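Local coordinates for Glyco_hydro_cc domain-containing protein (Trichoderma gamsii, PDB 6UBD) that binds oligosaccharides, probably of the beta-1,3-glucan type, and belongs to subgroup VII of glycoside hydrolase family GH128, at residues A[69-75]-A[100-105]; A[224-229]-A[271-275]; A[40-44]-A[62-68]. One frame throughout, in Å; residues are numbered along the deposited sequence.

In the fold
Following the chain from the N terminus, contact 3 is the first to close: segment 40-44, just after strand 35-38, meets 62-68, bracketing a loop that contains strand 52-54. Leu-68 runs directly into Val-69, where contact 1 begins. That contact pairs strand 69-73 with strand 100-102 around helix 82-92, and its centre lies about 16 Å from that of contact 3. Contact 2 comes much later, packing helix 217-233 against the end of helix 263-273 around strand 237-243, which itself pairs with strand 35-38. The three are in series and none nests or crosses. Contact 1 builds the inner sheet, whereas contacts 2 and 3 join peripheral helices and loops.

Contact 1 (A[69-75]-A[100-105]); sequences VPVSMLW and YVMGFN
Met-102 reaches across to Val-71 and Met-73 along one face of two parallel strands. Its CB starts 3.8 Å from Ser-72 O, and its CG passes Val-71 CG1 at 3.9 Å. SD keeps to the same methyl. A bend at the last torsion (chi3 -68°) then sets CE between two carbons, with Val-71 CG1 at 3.7 Å and, equally near, Met-73 CE. This side chain also touches His-54 and Thr-200, residues of two other strands, consistent with a place inside the barrel.

Backbone bonds fix the register: Ser-72 N to Tyr-100 O, Met-102 N to Ser-72 O at 2.8 Å, and Leu-74 N to Met-102 O. Beyond the strands, Asn-105 N donates to Trp-75 O at 2.9 Å. Asn-105 CB lies over the indole, 3.8 Å from the centroid of the Trp-75 five-membered ring, as a CH-pi contact. The amide and ring planes are only 18° apart, and Arg-87 adds a cation-pi contact to Trp-75.

Strand 69-73, helix 82-92 and strand 100-102 form a beta-alpha-beta unit, the repeating element of the (beta/alpha)8 barrel expected for this glycoside hydrolase family.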
ATOM      1  N   VAL A  69      10.274  -1.936   9.501  1.00  8.48           N
ATOM      2  CA  VAL A  69       9.031  -2.683   9.837  1.00  8.04           C
ATOM      3  C   VAL A  69       8.512  -3.419   8.605  1.00  6.92           C
ATOM      4  O   VAL A  69       8.187  -2.738   7.605  1.00  8.05           O
ATOM      5  CB  VAL A  69       7.956  -1.695  10.357  1.00  8.73           C
ATOM      6  CG1 VAL A  69       6.649  -2.433  10.575  1.00  8.32           C
ATOM      7  CG2 VAL A  69       8.359  -1.003  11.651  1.00  9.25           C
ATOM      8  N   PRO A  70       8.512  -4.755   8.569  1.00  7.03           N
ATOM      9  CA  PRO A  70       7.972  -5.485   7.432  1.00  7.20           C
ATOM     10  C   PRO A  70       6.468  -5.736   7.547  1.00  7.92           C
ATOM     11  O   PRO A  70       6.030  -6.492   8.426  1.00 11.17           O
ATOM     12  CB  PRO A  70       8.755  -6.818   7.430  1.00  8.63           C
ATOM     13  CG  PRO A  70       9.525  -6.833   8.721  1.00 14.27           C
ATOM     14  CD  PRO A  70       9.020  -5.699   9.583  1.00  7.50           C
ATOM     15  N   VAL A  71       5.678  -5.078   6.736  1.00  7.37           N
ATOM     16  CA  VAL A  71       4.218  -5.114   6.872  1.00  7.40           C
ATOM     17  C   VAL A  71       3.691  -6.293   6.027  1.00  6.77           C
ATOM     18  O   VAL A  71       3.969  -6.424   4.817  1.00  7.91           O
ATOM     19  CB  VAL A  71       3.581  -3.784   6.467  1.00  8.17           C
ATOM     20  CG1 VAL A  71       2.052  -3.834   6.434  1.00  7.02           C
ATOM     21  CG2 VAL A  71       4.090  -2.661   7.349  1.00  9.33           C
ATOM     22  N   SER A  72       2.901  -7.188   6.677  1.00  7.34           N
ATOM     23  CA  SER A  72       2.351  -8.398   6.035  1.00  7.64           C
ATOM     24  C   SER A  72       1.129  -8.056   5.170  1.00  7.79           C
ATOM     25  O   SER A  72       0.428  -7.076   5.468  1.00  7.77           O
ATOM     26  CB  SER A  72       1.984  -9.367   7.157  1.00  8.92           C
ATOM     27  OG  SER A  72       1.367 -10.595   6.719  1.00  9.42           O
ATOM     28  N   MET A  73       0.865  -8.891   4.189  1.00  7.60           N
ATOM     29  CA  MET A  73      -0.380  -8.791   3.377  1.00  8.00           C
ATOM     30  C   MET A  73      -0.968 -10.193   3.180  1.00  8.96           C
ATOM     31  O   MET A  73      -0.205 -11.122   2.936  1.00  9.26           O
ATOM     32  CB  MET A  73      -0.108  -8.151   2.000  1.00  9.13           C
ATOM     33  CG  MET A  73      -1.312  -8.048   1.117  1.00  8.68           C
ATOM     34  SD  MET A  73      -1.092  -7.227  -0.485  1.00  9.10           S
ATOM     35  CE  MET A  73      -0.677  -5.533  -0.056  1.00 17.62           C
ATOM     36  N   LEU A  74      -2.298 -10.297   3.195  1.00  7.15           N
ATOM     37  CA  LEU A  74      -3.002 -11.421   2.510  1.00  8.75           C
ATOM     38  C   LEU A  74      -3.571 -10.882   1.174  1.00  7.98           C
ATOM     39  O   LEU A  74      -4.525 -10.140   1.176  1.00  8.33           O
ATOM     40  CB  LEU A  74      -4.104 -12.037   3.378  1.00  9.37           C
ATOM     41  CG  LEU A  74      -4.949 -13.103   2.679  1.00 10.82           C
ATOM     42  CD1 LEU A  74      -4.080 -14.267   2.193  1.00 11.01           C
ATOM     43  CD2 LEU A  74      -5.993 -13.683   3.615  1.00 10.68           C
ATOM     44  N   TRP A  75      -2.918 -11.224   0.065  1.00  7.33           N
ATOM     45  CA  TRP A  75      -3.194 -10.584  -1.218  1.00  7.93           C
ATOM     46  C   TRP A  75      -4.619 -10.900  -1.723  1.00  7.37           C
ATOM     47  O   TRP A  75      -5.310  -9.984  -2.266  1.00  7.49           O
ATOM     48  CB  TRP A  75      -2.096 -11.006  -2.220  1.00  7.44           C
ATOM     49  CG  TRP A  75      -2.135 -10.358  -3.582  1.00  7.95           C
ATOM     50  CD1 TRP A  75      -1.433  -9.227  -3.974  1.00  7.42           C
ATOM     51  CD2 TRP A  75      -2.808 -10.806  -4.785  1.00  7.48           C
ATOM     52  NE1 TRP A  75      -1.668  -8.914  -5.287  1.00  7.58           N
ATOM     53  CE2 TRP A  75      -2.505  -9.878  -5.807  1.00  8.52           C
ATOM     54  CE3 TRP A  75      -3.694 -11.872  -5.084  1.00  7.67           C
ATOM     55  CZ2 TRP A  75      -2.990 -10.021  -7.118  1.00  8.31           C
ATOM     56  CZ3 TRP A  75      -4.175 -12.004  -6.369  1.00  7.75           C
ATOM     57  CH2 TRP A  75      -3.831 -11.081  -7.374  1.00  7.89           C
ATOM     58  N   TYR A 100       1.824  -5.464  11.837  1.00  9.30           N
ATOM     59  CA  TYR A 100       0.863  -4.823  10.924  1.00  8.72           C
ATOM     60  C   TYR A 100       0.506  -5.819   9.811  1.00  7.80           C
ATOM     61  O   TYR A 100       1.432  -6.423   9.235  1.00  7.90           O
ATOM     62  CB  TYR A 100       1.461  -3.554  10.299  1.00  8.87           C
ATOM     63  CG  TYR A 100       1.935  -2.471  11.268  1.00  9.52           C
ATOM     64  CD1 TYR A 100       3.207  -2.499  11.818  1.00  8.81           C
ATOM     65  CD2 TYR A 100       1.107  -1.443  11.675  1.00  8.77           C
ATOM     66  CE1 TYR A 100       3.622  -1.535  12.742  1.00  9.99           C
ATOM     67  CE2 TYR A 100       1.524  -0.458  12.562  1.00  9.52           C
ATOM     68  CZ  TYR A 100       2.790  -0.521  13.131  1.00 10.42           C
ATOM     69  OH  TYR A 100       3.230   0.419  14.044  1.00  8.94           O
ATOM     70  N   VAL A 101      -0.801  -5.925   9.487  1.00  7.62           N
ATOM     71  CA  VAL A 101      -1.241  -6.828   8.395  1.00  8.26           C
ATOM     72  C   VAL A 101      -2.292  -6.093   7.570  1.00  7.11           C
ATOM     73  O   VAL A 101      -3.261  -5.572   8.157  1.00  9.43           O
ATOM     74  CB  VAL A 101      -1.692  -8.190   8.867  1.00 11.11           C
ATOM     75  CG1 VAL A 101      -2.743  -8.080   9.861  1.00 12.98           C
ATOM     76  CG2 VAL A 101      -2.138  -9.156   7.764  1.00 14.66           C
ATOM     77  N   MET A 102      -2.125  -6.139   6.252  1.00  7.11           N
ATOM     78  CA  MET A 102      -3.095  -5.567   5.325  1.00  7.46           C
ATOM     79  C   MET A 102      -3.952  -6.670   4.664  1.00  8.31           C
ATOM     80  O   MET A 102      -3.422  -7.747   4.283  1.00  8.61           O
ATOM     81  CB  MET A 102      -2.372  -4.775   4.208  1.00  9.22           C
ATOM     82  CG  MET A 102      -1.470  -3.622   4.689  1.00  9.30           C
ATOM     83  SD  MET A 102      -0.475  -2.840   3.459  1.00 10.00           S
ATOM     84  CE  MET A 102       0.701  -4.119   3.024  1.00 10.16           C
ATOM     85  N   GLY A 103      -5.207  -6.313   4.350  1.00  6.72           N
ATOM     86  CA  GLY A 103      -6.078  -7.175   3.558  1.00  8.18           C
ATOM     87  C   GLY A 103      -5.892  -7.072   2.051  1.00  7.23           C
ATOM     88  O   GLY A 103      -4.798  -6.609   1.555  1.00  8.80           O
ATOM     89  N   PHE A 104      -6.897  -7.505   1.311  1.00  7.97           N
ATOM     90  CA  PHE A 104      -6.755  -7.914  -0.100  1.00  7.95           C
ATOM     91  C   PHE A 104      -6.284  -6.737  -0.997  1.00  7.40           C
ATOM     92  O   PHE A 104      -6.728  -5.599  -0.803  1.00  7.51           O
ATOM     93  CB  PHE A 104      -8.032  -8.533  -0.641  1.00  8.45           C
ATOM     94  CG  PHE A 104      -8.725  -9.406   0.379  1.00  8.41           C
ATOM     95  CD1 PHE A 104      -8.149 -10.599   0.853  1.00  9.02           C
ATOM     96  CD2 PHE A 104      -9.915  -9.000   0.965  1.00  8.37           C
ATOM     97  CE1 PHE A 104      -8.740 -11.351   1.870  1.00  9.79           C
ATOM     98  CE2 PHE A 104     -10.479  -9.738   2.001  1.00  9.32           C
ATOM     99  CZ  PHE A 104      -9.900 -10.886   2.447  1.00 10.09           C
ATOM    100  N   ASN A 105      -5.518  -7.149  -2.024  1.00  7.32           N
ATOM    101  CA  ASN A 105      -5.028  -6.153  -3.023  1.00  7.81           C
ATOM    102  C   ASN A 105      -6.008  -6.026  -4.203  1.00  8.74           C
ATOM    103  O   ASN A 105      -5.969  -6.896  -5.070  1.00  8.21           O
ATOM    104  CB  ASN A 105      -3.603  -6.540  -3.418  1.00  6.73           C
ATOM    105  CG  ASN A 105      -2.938  -5.506  -4.323  1.00  7.42           C
ATOM    106  OD1 ASN A 105      -2.504  -4.483  -3.760  1.00 10.66           O
ATOM    107  ND2 ASN A 105      -3.039  -5.671  -5.636  1.00  9.46           N
TER
HETATM  108  O   HOH W   1       4.812  -5.955  10.817  1.00 17.59           O

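Contact 2 (A[224-229]-A[271-275]); sequences ISDIVD and AISKY
Tyr-275 and Asp-229 meet at about a right angle, the ring and carboxylate planes being 68° apart. Asp-229 OD1 lies at the edge of the phenol, in its plane, and accepts the hydroxyl hydrogen of Tyr-275 OH at 2.6 Å. Relative to the carboxylate the approach is different: the hydroxyl stands 43° out of that plane, above OD1. The CB of Asp-229 is directed across the contact, not at it, and the first torsion (chi1 -71°), with CG anti to the carbonyl carbon, carries the carboxylate to the tyrosine.

Next to this polar pair, Val-228 and Tyr-275 run past each other in opposite directions, and Val-228 CG1 approaches Tyr-275 CE2 obliquely at 4.0 Å. Val-228 also sits squarely against Ala-271, CB to CB at 3.8 Å, with both of its methyls close to the same alanine carbon. The small side chain thus lets the two helices come near, and Val-228 also touches Tyr-240 of strand 237-243 and Tyr-268 of helix 263-273.

Lys-274 joins by way of water. One water accepts from its NZ and donates to Ser-225 O, with a weak bond to Asp-229 OD1. A second, 3.0 Å from Lys-274 NZ, donates to Asp-229 OD2. A third donates to both Asp-229 O and Tyr-275 OH, the latter at 2.8 Å.

Tyr-275 OH is therefore donor and acceptor at once. With Lys-274 NZ 4.5 Å from Asp-229 OD1, short of a salt bridge, two waters bridge the opposite charges, and the nearby ammonium would probably favour the ionised carboxylate.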
ATOM      1  N   ILE A 224       6.097  13.974  -7.560  1.00 10.30           N
ATOM      2  CA  ILE A 224       6.695  13.266  -6.405  1.00  9.83           C
ATOM      3  C   ILE A 224       6.957  14.256  -5.260  1.00  9.99           C
ATOM      4  O   ILE A 224       6.662  13.971  -4.074  1.00  9.11           O
ATOM      5  CB  ILE A 224       7.909  12.423  -6.806  1.00  8.92           C
ATOM      6  CG1 ILE A 224       7.513  11.296  -7.779  1.00  8.71           C
ATOM      7  CG2 ILE A 224       8.602  11.944  -5.552  1.00  9.16           C
ATOM      8  CD1 ILE A 224       8.684  10.636  -8.489  1.00  8.27           C
ATOM      9  N   SER A 225       7.623  15.376  -5.616  1.00 10.31           N
ATOM     10  CA  SER A 225       7.949  16.361  -4.563  1.00  9.70           C
ATOM     11  C   SER A 225       6.670  16.845  -3.869  1.00  9.01           C
ATOM     12  O   SER A 225       6.569  16.973  -2.647  1.00  9.39           O
ATOM     13  CB  SER A 225       8.732  17.504  -5.169  1.00  9.52           C
ATOM     14  OG  SER A 225       9.077  18.516  -4.216  1.00 11.97           O
ATOM     15  N   ASP A 226       5.705  17.225  -4.699  1.00  8.86           N
ATOM     16  CA  ASP A 226       4.418  17.773  -4.201  1.00  8.23           C
ATOM     17  C   ASP A 226       3.642  16.733  -3.357  1.00  8.09           C
ATOM     18  O   ASP A 226       3.098  17.118  -2.299  1.00  8.49           O
ATOM     19  CB  ASP A 226       3.555  18.252  -5.375  1.00  8.19           C
ATOM     20  CG  ASP A 226       3.993  19.522  -6.079  1.00 10.65           C
ATOM     21  OD1 ASP A 226       4.880  20.216  -5.539  1.00 12.09           O
ATOM     22  OD2 ASP A 226       3.456  19.754  -7.191  1.00 12.48           O
ATOM     23  N   ILE A 227       3.601  15.473  -3.820  1.00  8.56           N
ATOM     24  CA  ILE A 227       2.790  14.463  -3.098  1.00  7.92           C
ATOM     25  C   ILE A 227       3.404  14.114  -1.749  1.00  8.83           C
ATOM     26  O   ILE A 227       2.652  13.923  -0.732  1.00  9.97           O
ATOM     27  CB  ILE A 227       2.528  13.206  -3.966  1.00  9.25           C
ATOM     28  CG1 ILE A 227       1.157  12.641  -3.575  1.00  8.73           C
ATOM     29  CG2 ILE A 227       3.621  12.151  -3.907  1.00 10.44           C
ATOM     30  CD1 ILE A 227       0.692  11.429  -4.324  1.00  9.93           C
ATOM     31  N   VAL A 228       4.716  14.053  -1.605  1.00  8.76           N
ATOM     32  CA  VAL A 228       5.363  13.782  -0.313  1.00  8.79           C
ATOM     33  C   VAL A 228       5.050  14.952   0.625  1.00  9.82           C
ATOM     34  O   VAL A 228       4.700  14.745   1.801  1.00  8.28           O
ATOM     35  CB  VAL A 228       6.853  13.491  -0.475  1.00  9.19           C
ATOM     36  CG1 VAL A 228       7.574  13.502   0.839  1.00  9.12           C
ATOM     37  CG2 VAL A 228       7.047  12.142  -1.194  1.00 10.44           C
ATOM     38  N   ASP A 229       5.168  16.185   0.108  1.00  9.99           N
ATOM     39  CA  ASP A 229       4.862  17.320   0.997  1.00 10.54           C
ATOM     40  C   ASP A 229       3.397  17.235   1.470  1.00  8.20           C
ATOM     41  O   ASP A 229       3.107  17.569   2.632  1.00  9.52           O
ATOM     42  CB  ASP A 229       5.158  18.658   0.292  1.00 11.65           C
ATOM     43  CG  ASP A 229       6.626  19.003   0.083  1.00 11.68           C
ATOM     44  OD1 ASP A 229       7.473  18.398   0.806  1.00 11.79           O
ATOM     45  OD2 ASP A 229       6.918  19.912  -0.790  1.00 13.58           O
ATOM     46  N   ALA A 271      12.892  13.826  -1.664  1.00 11.14           N
ATOM     47  CA  ALA A 271      11.636  14.286  -0.979  1.00  9.59           C
ATOM     48  C   ALA A 271      11.588  13.700   0.431  1.00  7.98           C
ATOM     49  O   ALA A 271      11.419  14.466   1.400  1.00 10.31           O
ATOM     50  CB  ALA A 271      10.415  13.934  -1.800  1.00 10.59           C
ATOM     51  N   ILE A 272      11.770  12.388   0.571  1.00  9.31           N
ATOM     52  CA  ILE A 272      11.665  11.766   1.928  1.00  9.14           C
ATOM     53  C   ILE A 272      12.813  12.139   2.843  1.00  9.79           C
ATOM     54  O   ILE A 272      12.646  12.268   4.066  1.00 11.37           O
ATOM     55  CB  ILE A 272      11.521  10.231   1.829  1.00 10.91           C
ATOM     56  CG1 ILE A 272      12.764   9.530   1.267  1.00 10.72           C
ATOM     57  CG2 ILE A 272      10.241   9.878   1.033  1.00 13.71           C
ATOM     58  CD1 ILE A 272      12.685   7.998   1.238  1.00 12.35           C
ATOM     59  N   SER A 273      13.963  12.497   2.270  1.00 10.27           N
ATOM     60  CA  SER A 273      15.122  12.933   3.104  1.00  9.99           C
ATOM     61  C   SER A 273      14.843  14.307   3.732  1.00 10.55           C
ATOM     62  O   SER A 273      15.417  14.577   4.819  1.00 11.46           O
ATOM     63  CB  SER A 273      16.409  12.910   2.287  0.50 13.17           C
ATOM     64  OG  SER A 273      17.550  13.426   2.999  0.50 17.84           O
ATOM     65  N   LYS A 274      13.994  15.131   3.143  1.00 10.55           N
ATOM     66  CA  LYS A 274      13.642  16.461   3.707  1.00 11.46           C
ATOM     67  C   LYS A 274      12.983  16.281   5.077  1.00 11.37           C
ATOM     68  O   LYS A 274      12.937  17.265   5.844  1.00 13.84           O
ATOM     69  CB  LYS A 274      12.642  17.249   2.819  1.00 13.33           C
ATOM     70  CG  LYS A 274      13.143  17.689   1.478  1.00 17.93           C
ATOM     71  CD  LYS A 274      12.064  18.410   0.672  1.00 26.39           C
ATOM     72  CE  LYS A 274      12.425  18.546  -0.802  1.00 30.30           C
ATOM     73  NZ  LYS A 274      11.232  18.487  -1.725  1.00 32.24           N
ATOM     74  N   TYR A 275      12.324  15.138   5.344  1.00 12.01           N
ATOM     75  CA  TYR A 275      11.557  14.917   6.586  1.00 11.34           C
ATOM     76  C   TYR A 275      12.333  14.076   7.578  1.00 12.58           C
ATOM     77  O   TYR A 275      11.797  13.754   8.632  1.00 20.09           O
ATOM     78  CB  TYR A 275      10.201  14.327   6.192  1.00 11.58           C
ATOM     79  CG  TYR A 275       9.358  15.309   5.439  1.00 10.68           C
ATOM     80  CD1 TYR A 275       8.629  16.268   6.126  1.00 11.19           C
ATOM     81  CD2 TYR A 275       9.381  15.377   4.041  1.00 11.39           C
ATOM     82  CE1 TYR A 275       7.949  17.271   5.466  1.00 11.49           C
ATOM     83  CE2 TYR A 275       8.669  16.358   3.380  1.00 10.58           C
ATOM     84  CZ  TYR A 275       7.996  17.332   4.086  1.00 10.49           C
ATOM     85  OH  TYR A 275       7.337  18.305   3.392  1.00 11.47           O
TER
HETATM   86  O   HOH W   2       8.943  16.852  -0.962  1.00 14.17           O
HETATM   87  O   HOH W   3       4.791  19.076   4.172  1.00 11.10           O
HETATM   88  O   HOH W   4       9.621  20.774  -0.642  1.00 29.77           O

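Contact 3 (A[40-44]-A[62-68]); sequences DTALA and SPKGAGL
Asp-40 opens the contact by laying its side chain against Ser-62: Asp-40 OD2 comes 3.6 Å from Ser-62 CB, and a water links the same oxygen to Ser-62 N. The other oxygen, OD1, takes a hydrogen from a second water that accepts from Lys-64 NZ at 2.8 Å. The backbone O of Asp-40 receives a weak bond from Lys-64 NZ at 3.3 Å. Lys-64 reaches this far because its chain is fully extended beyond CG (chi3 -180°), while its backbone N donates to Ser-62 OG in an ST turn.

At Thr-41, the carbonyl takes a water that also accepts from Ala-44 N, while OG1 bonds to Asp-244. Residues 40-43 form a type I beta turn leading into the helix.

Leu-43, the first residue of the helix, points toward 62-68. Its CD2 rests 3.5 Å from Gly-65 N, a tight spot where glycine brings no side chain, and its CD1 meets Leu-68 CD1 at 3.9 Å as the two leucines pass in opposite directions. Ala-44 CB then flanks Lys-64 CD at 4.2 Å.

Leu-43 and Leu-68 both touch Trp-53, which places the start of helix 43-46 and the loop 62-68 next to strand 52-54, just ahead of strand 69-73.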
ATOM      1  N   ASP A  40      10.659  -3.871  -3.500  1.00  7.17           N
ATOM      2  CA  ASP A  40      12.011  -3.809  -2.931  1.00  8.70           C
ATOM      3  C   ASP A  40      13.090  -3.435  -3.961  1.00  8.82           C
ATOM      4  O   ASP A  40      14.251  -3.459  -3.599  1.00  9.18           O
ATOM      5  CB  ASP A  40      12.348  -5.074  -2.122  1.00  8.90           C
ATOM      6  CG  ASP A  40      12.164  -6.344  -2.953  1.00 10.54           C
ATOM      7  OD1 ASP A  40      12.451  -6.296  -4.188  1.00  9.66           O
ATOM      8  OD2 ASP A  40      11.666  -7.366  -2.360  1.00 12.40           O
ATOM      9  N   THR A  41      12.740  -3.105  -5.196  1.00  9.48           N
ATOM     10  CA  THR A  41      13.844  -2.834  -6.172  1.00 10.40           C
ATOM     11  C   THR A  41      14.754  -1.644  -5.770  1.00  9.97           C
ATOM     12  O   THR A  41      15.961  -1.758  -6.027  1.00  8.82           O
ATOM     13  CB  THR A  41      13.304  -2.604  -7.583  1.00  9.94           C
ATOM     14  OG1 THR A  41      12.452  -1.444  -7.654  1.00  9.33           O
ATOM     15  CG2 THR A  41      12.612  -3.834  -8.121  1.00  9.69           C
ATOM     16  N   ALA A  42      14.179  -0.630  -5.109  1.00  9.18           N
ATOM     17  CA  ALA A  42      14.944   0.602  -4.742  1.00  9.44           C
ATOM     18  C   ALA A  42      15.209   0.640  -3.236  1.00  8.80           C
ATOM     19  O   ALA A  42      15.689   1.645  -2.711  1.00  8.69           O
ATOM     20  CB  ALA A  42      14.239   1.869  -5.161  1.00  8.74           C
ATOM     21  N   LEU A  43      14.906  -0.454  -2.517  1.00  8.98           N
ATOM     22  CA  LEU A  43      14.921  -0.420  -1.041  1.00  9.36           C
ATOM     23  C   LEU A  43      16.309  -0.093  -0.479  1.00  9.49           C
ATOM     24  O   LEU A  43      16.359   0.607   0.552  1.00 10.85           O
ATOM     25  CB  LEU A  43      14.342  -1.741  -0.562  1.00 11.15           C
ATOM     26  CG  LEU A  43      13.966  -1.896   0.915  1.00 10.27           C
ATOM     27  CD1 LEU A  43      13.032  -0.784   1.324  1.00 12.49           C
ATOM     28  CD2 LEU A  43      13.411  -3.294   1.206  1.00 10.46           C
ATOM     29  N   ALA A  44      17.383  -0.606  -1.088  1.00  9.47           N
ATOM     30  CA  ALA A  44      18.737  -0.308  -0.563  1.00 10.35           C
ATOM     31  C   ALA A  44      18.991   1.198  -0.612  1.00  9.72           C
ATOM     32  O   ALA A  44      19.646   1.767   0.302  1.00 12.71           O
ATOM     33  CB  ALA A  44      19.828  -1.082  -1.275  1.00 11.64           C
ATOM     34  N   SER A  62      13.091  -9.259   1.687  1.00 11.94           N
ATOM     35  CA  SER A  62      14.346  -8.762   1.056  1.00 11.55           C
ATOM     36  C   SER A  62      15.367  -8.426   2.149  1.00 10.66           C
ATOM     37  O   SER A  62      15.047  -7.677   3.093  1.00 10.78           O
ATOM     38  CB  SER A  62      14.112  -7.509   0.228  1.00 11.68           C
ATOM     39  OG  SER A  62      15.326  -6.921  -0.219  1.00 10.85           O
ATOM     40  N   PRO A  63      16.629  -8.863   2.024  1.00 11.51           N
ATOM     41  CA  PRO A  63      17.642  -8.460   2.992  1.00 11.98           C
ATOM     42  C   PRO A  63      17.940  -6.959   2.958  1.00  9.91           C
ATOM     43  O   PRO A  63      18.490  -6.444   3.934  1.00 12.71           O
ATOM     44  CB  PRO A  63      18.836  -9.328   2.591  1.00 15.61           C
ATOM     45  CG  PRO A  63      18.629  -9.596   1.102  1.00 14.48           C
ATOM     46  CD  PRO A  63      17.130  -9.773   0.989  1.00 13.59           C
ATOM     47  N   LYS A  64      17.545  -6.251   1.905  1.00  9.72           N
ATOM     48  CA  LYS A  64      17.705  -4.788   1.800  1.00 10.73           C
ATOM     49  C   LYS A  64      16.868  -4.038   2.851  1.00  9.46           C
ATOM     50  O   LYS A  64      17.155  -2.913   3.199  1.00 11.64           O
ATOM     51  CB  LYS A  64      17.305  -4.296   0.404  1.00 11.31           C
ATOM     52  CG  LYS A  64      18.073  -4.940  -0.737  1.00 16.17           C
ATOM     53  CD  LYS A  64      17.430  -4.459  -2.076  1.00 18.28           C
ATOM     54  CE  LYS A  64      18.041  -4.988  -3.334  1.00 19.33           C
ATOM     55  NZ  LYS A  64      17.232  -4.610  -4.500  1.00 14.11           N
ATOM     56  N   GLY A  65      15.811  -4.677   3.364  1.00  9.83           N
ATOM     57  CA  GLY A  65      14.886  -4.056   4.345  1.00 10.28           C
ATOM     58  C   GLY A  65      15.276  -4.244   5.812  1.00 10.00           C
ATOM     59  O   GLY A  65      14.530  -3.810   6.699  1.00 10.63           O
ATOM     60  N   ALA A  66      16.343  -4.979   6.117  1.00 11.97           N
ATOM     61  CA  ALA A  66      16.660  -5.451   7.482  1.00 12.83           C
ATOM     62  C   ALA A  66      16.619  -4.259   8.442  1.00 12.14           C
ATOM     63  O   ALA A  66      17.382  -3.335   8.268  1.00 16.54           O
ATOM     64  CB  ALA A  66      18.026  -6.110   7.509  1.00 17.37           C
ATOM     65  N   GLY A  67      15.801  -4.340   9.475  1.00 10.18           N
ATOM     66  CA  GLY A  67      15.653  -3.258  10.467  1.00 10.69           C
ATOM     67  C   GLY A  67      14.396  -2.445  10.287  1.00  9.08           C
ATOM     68  O   GLY A  67      13.897  -1.863  11.285  1.00  9.36           O
ATOM     69  N   LEU A  68      13.891  -2.356   9.060  1.00  9.47           N
ATOM     70  CA  LEU A  68      12.611  -1.632   8.839  1.00  8.29           C
ATOM     71  C   LEU A  68      11.455  -2.525   9.336  1.00  8.69           C
ATOM     72  O   LEU A  68      11.605  -3.752   9.551  1.00  9.60           O
ATOM     73  CB  LEU A  68      12.433  -1.348   7.335  1.00  8.29           C
ATOM     74  CG  LEU A  68      13.490  -0.476   6.658  1.00  9.53           C
ATOM     75  CD1 LEU A  68      13.142  -0.318   5.181  1.00 10.17           C
ATOM     76  CD2 LEU A  68      13.557   0.922   7.321  1.00 11.31           C
TER
HETATM   77  O   HOH W   5      10.805  -7.844   0.218  1.00  8.97           O
HETATM   78  O   HOH W   6      15.059  -6.207  -5.192  1.00 13.40           O
HETATM   79  O   HOH W   7      17.824  -1.446  -3.953  1.00 11.22           O